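Local structure of fibronectin type III domain-containing protein (Simiduia agarivorans, 6P2K) at residues B[179-184]-B[195-200]; B[502-507]-B[552-557]. The protein probably hydrolyses the beta-glucan backbone of xyloglucan, this chain being the family 74 glycoside hydrolase part, built from seven-bladed beta-propellers, of a longer protein. All coordinates share one frame; numbering follows the deposited sequence.

Contact 1 of 2, residues B[179-184]-B[195-200]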
# COMPACT_ATOMS: atom_id res chain seq x y z
N VAL B 179 69.66 12.67 19.20
CA VAL B 179 68.49 11.85 18.89
C VAL B 179 67.96 11.22 20.18
O VAL B 179 68.74 10.82 21.06
CB VAL B 179 68.83 10.77 17.83
CG1 VAL B 179 70.12 10.04 18.18
CG2 VAL B 179 67.68 9.79 17.65
N TYR B 180 66.63 11.16 20.30
CA TYR B 180 65.94 10.55 21.43
C TYR B 180 65.13 9.34 20.97
O TYR B 180 64.73 9.23 19.81
CB TYR B 180 64.97 11.52 22.11
CG TYR B 180 65.57 12.82 22.59
CD1 TYR B 180 65.97 13.80 21.70
CD2 TYR B 180 65.70 13.07 23.95
CE1 TYR B 180 66.51 14.98 22.14
CE2 TYR B 180 66.23 14.26 24.41
CZ TYR B 180 66.63 15.21 23.50
OH TYR B 180 67.17 16.39 23.94
N LEU B 181 64.87 8.43 21.92
CA LEU B 181 63.93 7.35 21.72
C LEU B 181 62.92 7.33 22.86
O LEU B 181 63.24 7.68 24.00
CB LEU B 181 64.62 5.98 21.60
CG LEU B 181 65.31 5.34 22.81
CD1 LEU B 181 64.35 4.51 23.67
CD2 LEU B 181 66.46 4.48 22.32
N GLY B 182 61.70 6.93 22.53
CA GLY B 182 60.65 6.80 23.52
C GLY B 182 60.22 5.36 23.69
O GLY B 182 59.83 4.71 22.72
N SER B 183 60.29 4.85 24.91
CA SER B 183 60.12 3.43 25.14
C SER B 183 59.35 3.19 26.43
O SER B 183 59.12 4.11 27.22
CB SER B 183 61.48 2.72 25.20
OG SER B 183 61.35 1.40 25.70
N ASN B 184 58.93 1.94 26.62
CA ASN B 184 58.45 1.54 27.93
C ASN B 184 59.57 1.55 28.96
O ASN B 184 59.30 1.53 30.17
CB ASN B 184 57.80 0.15 27.87
CG ASN B 184 56.44 0.17 27.19
OD1 ASN B 184 55.66 1.12 27.34
ND2 ASN B 184 56.14 -0.88 26.44
N LEU B 195 75.03 5.57 19.74
CA LEU B 195 75.98 4.56 20.19
C LEU B 195 76.02 4.40 21.71
O LEU B 195 76.41 3.34 22.19
CB LEU B 195 77.38 4.88 19.66
CG LEU B 195 77.52 4.91 18.14
CD1 LEU B 195 78.98 4.88 17.72
CD2 LEU B 195 76.75 3.77 17.49
N ASN B 196 75.63 5.43 22.46
CA ASN B 196 75.40 5.29 23.90
C ASN B 196 74.20 6.13 24.29
O ASN B 196 73.94 7.18 23.71
CB ASN B 196 76.62 5.72 24.73
CG ASN B 196 77.77 4.76 24.62
OD1 ASN B 196 77.75 3.69 25.22
ND2 ASN B 196 78.79 5.13 23.85
N TRP B 197 73.47 5.65 25.30
CA TRP B 197 72.27 6.31 25.79
C TRP B 197 72.28 6.29 27.31
O TRP B 197 73.08 5.60 27.94
CB TRP B 197 70.99 5.62 25.29
CG TRP B 197 70.92 5.39 23.83
CD1 TRP B 197 71.63 4.47 23.11
CD2 TRP B 197 70.06 6.05 22.90
NE1 TRP B 197 71.28 4.54 21.78
CE2 TRP B 197 70.31 5.50 21.63
CE3 TRP B 197 69.10 7.06 23.02
CZ2 TRP B 197 69.64 5.92 20.49
CZ3 TRP B 197 68.44 7.48 21.89
CH2 TRP B 197 68.71 6.91 20.64
N GLN B 198 71.38 7.09 27.90
CA GLN B 198 71.09 7.06 29.33
C GLN B 198 69.73 7.70 29.54
O GLN B 198 69.31 8.57 28.78
CB GLN B 198 72.17 7.77 30.19
CG GLN B 198 72.49 9.20 29.82
CD GLN B 198 73.32 9.28 28.58
OE1 GLN B 198 74.44 8.78 28.53
NE2 GLN B 198 72.77 9.89 27.55
N ARG B 199 69.06 7.28 30.60
CA ARG B 199 67.65 7.57 30.78
C ARG B 199 67.41 9.02 31.18
O ARG B 199 68.12 9.58 32.02
CB ARG B 199 67.05 6.64 31.82
CG ARG B 199 65.54 6.57 31.78
CD ARG B 199 65.04 5.43 32.62
NE ARG B 199 63.64 5.59 32.96
CZ ARG B 199 63.07 5.09 34.05
NH1 ARG B 199 63.78 4.39 34.91
NH2 ARG B 199 61.78 5.30 34.27
N ILE B 200 66.40 9.62 30.56
CA ILE B 200 65.85 10.89 31.02
C ILE B 200 64.75 10.56 32.02
O ILE B 200 63.91 9.69 31.78
CB ILE B 200 65.30 11.71 29.84
CG1 ILE B 200 66.40 12.57 29.23
CG2 ILE B 200 64.12 12.58 30.29
CD1 ILE B 200 66.01 13.20 27.91
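One blade of a beta-propeller holds this contact: strands 166-171, 179-183, 187-190 and 198-200 form an antiparallel four-stranded meander, and W197, just ahead of the outermost strand, reaches past strand 187-190 to L181 and V179 on the second. On the way W197 packs on Y188 and S190 of that strand. Its CG sits anti to the carbonyl carbon (chi1 -51°), which directs the indole at strand 179-183. L181 lays CD2 over one face of the six-membered ring, 3.6 Å from the centroid and 10° off the normal, a CH-pi contact. The far rim of the indole runs up against the strand itself: CZ3 of W197 is 3.5 Å from O of V179 and 3.9 Å from C of Y180, the latter at the ring edge. V179 adds CG1, 4.2 Å from CH2 of W197. NE1 of W197 makes a weak hydrogen bond to O of G194, in the loop before it. Y180 points its CB away from 195-200, on the other side of the strand from L181, and its ring packs on I214 of the next blade. Its edge also meets I200, whose CD1 lies near the ring plane, 3.7 Å from CE2 of Y180.

Contact 2 of 2, residues B[502-507]-B[552-557]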
# COMPACT_ATOMS: atom_id res chain seq x y z
N ALA B 502 16.51 -17.55 23.37
CA ALA B 502 16.24 -18.86 22.79
C ALA B 502 14.94 -18.86 21.98
O ALA B 502 14.07 -19.72 22.16
CB ALA B 502 16.22 -19.95 23.86
N LYS B 503 14.81 -17.88 21.10
CA LYS B 503 13.66 -17.79 20.21
C LYS B 503 13.51 -19.08 19.41
O LYS B 503 14.50 -19.67 18.97
CB LYS B 503 13.81 -16.59 19.29
CG LYS B 503 12.73 -16.41 18.24
CD LYS B 503 13.06 -15.21 17.35
CE LYS B 503 11.93 -14.87 16.40
NZ LYS B 503 10.73 -14.36 17.14
N ALA B 504 12.26 -19.52 19.24
CA ALA B 504 11.92 -20.74 18.50
C ALA B 504 12.50 -22.00 19.14
O ALA B 504 12.54 -23.06 18.51
CB ALA B 504 12.35 -20.66 17.03
N GLY B 505 12.94 -21.91 20.40
CA GLY B 505 13.56 -23.06 21.03
C GLY B 505 14.97 -23.35 20.60
O GLY B 505 15.52 -24.39 20.99
N LEU B 506 15.59 -22.49 19.79
CA LEU B 506 16.98 -22.67 19.41
C LEU B 506 17.87 -22.10 20.51
O LEU B 506 17.75 -20.91 20.84
CB LEU B 506 17.28 -21.99 18.08
CG LEU B 506 18.69 -22.15 17.52
CD1 LEU B 506 18.95 -23.59 17.09
CD2 LEU B 506 18.92 -21.20 16.35
N PRO B 507 18.76 -22.89 21.11
CA PRO B 507 19.55 -22.41 22.25
C PRO B 507 20.60 -21.39 21.84
O PRO B 507 20.84 -21.12 20.67
CB PRO B 507 20.19 -23.69 22.80
CG PRO B 507 20.26 -24.60 21.62
CD PRO B 507 19.05 -24.30 20.79
N LEU B 552 7.60 -20.07 14.83
CA LEU B 552 7.52 -21.51 14.63
C LEU B 552 8.75 -22.18 15.25
O LEU B 552 9.87 -21.78 14.93
CB LEU B 552 7.44 -21.85 13.16
CG LEU B 552 7.39 -23.34 12.81
CD1 LEU B 552 5.99 -23.88 13.05
CD2 LEU B 552 7.83 -23.56 11.38
N PRO B 553 8.58 -23.16 16.13
CA PRO B 553 9.75 -23.79 16.76
C PRO B 553 10.64 -24.46 15.73
O PRO B 553 10.19 -24.95 14.70
CB PRO B 553 9.13 -24.83 17.71
CG PRO B 553 7.74 -24.34 17.95
CD PRO B 553 7.31 -23.68 16.67
N VAL B 554 11.95 -24.47 16.02
CA VAL B 554 12.88 -25.28 15.26
C VAL B 554 12.73 -26.73 15.72
O VAL B 554 12.01 -27.00 16.69
CB VAL B 554 14.34 -24.80 15.43
CG1 VAL B 554 14.48 -23.36 14.97
CG2 VAL B 554 14.79 -24.96 16.87
N THR B 555 13.40 -27.65 15.04
CA THR B 555 13.40 -29.06 15.42
C THR B 555 14.81 -29.46 15.85
O THR B 555 15.77 -29.24 15.11
CB THR B 555 12.94 -29.94 14.26
OG1 THR B 555 11.69 -29.47 13.75
CG2 THR B 555 12.79 -31.39 14.72
N GLN B 556 14.92 -30.05 17.03
CA GLN B 556 16.19 -30.62 17.45
C GLN B 556 16.31 -32.03 16.89
O GLN B 556 15.40 -32.85 17.03
CB GLN B 556 16.30 -30.66 18.98
CG GLN B 556 17.67 -31.11 19.46
CD GLN B 556 17.76 -31.20 20.98
OE1 GLN B 556 17.54 -30.22 21.68
NE2 GLN B 556 18.08 -32.39 21.48
N ILE B 557 17.44 -32.32 16.24
CA ILE B 557 17.70 -33.65 15.71
C ILE B 557 18.89 -34.33 16.35
O ILE B 557 19.09 -35.53 16.12
CB ILE B 557 17.86 -33.63 14.17
CG1 ILE B 557 19.16 -32.95 13.75
CG2 ILE B 557 16.68 -32.92 13.52
CD1 ILE B 557 19.36 -32.92 12.25
O HOH W 1 12.07 -26.35 19.55
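This is a surface contact between two connections, the loop 502-507 that precedes strand 511-516 and the lead-in to strand 555-559, joined by one backbone hydrogen bond and a small apolar patch. V554 N donates to O of A504 over 2.9 Å, with 164° at the hydrogen; the donor lies in the carbonyl plane of A504. The same oxygen receives a CA-H...O contact from P553, whose CA is 3.4 Å away. A water bridges the two segments as well, donating to O of V554 at 2.9 Å and only weakly to O of A504. Two overlapping beta turns, type II from A502 to G505 and type I' from K503 to L506, bend the loop so that A504 stands at its tip. In the fold, the contact ties the entry of a propeller blade to its last strand: 511-516 and 555-559 are the two outermost strands of one four-stranded antiparallel sheet. Beside the hydrogen bond, V554 sets both methyls against the loop: CG1, anti to the carbonyl carbon (chi1 -59°), lies 4.0 Å from CB of A504, while CG2 is 3.4 Å from O of A504 and 4.1 Å from CB of L506. Both V554 and L506 also rest on Y534 of strand 532-536. A504 CB is 3.4 Å from O of L552, a residue whose side chain lies about 8 Å from a bound zinc ion.

Overall arrangement
Contacts 1 and 2 lie on opposite sides of the chain's centre, about 41 Å apart at their nearest atoms, and share no elements. Each belongs to a different four-stranded antiparallel blade. Contact 1 is buried and works within its blade, joining the second strand to the approach of the fourth by apolar and ring contacts, the indole also reaching the strand backbone. Contact 2 is at the surface, where the loop before the first strand meets the start of the last; backbone polar groups and a water do much of the joining, with small methyl contacts beside them. Zinc lies near contact 2, whereas contact 1 is away from the annotated sites.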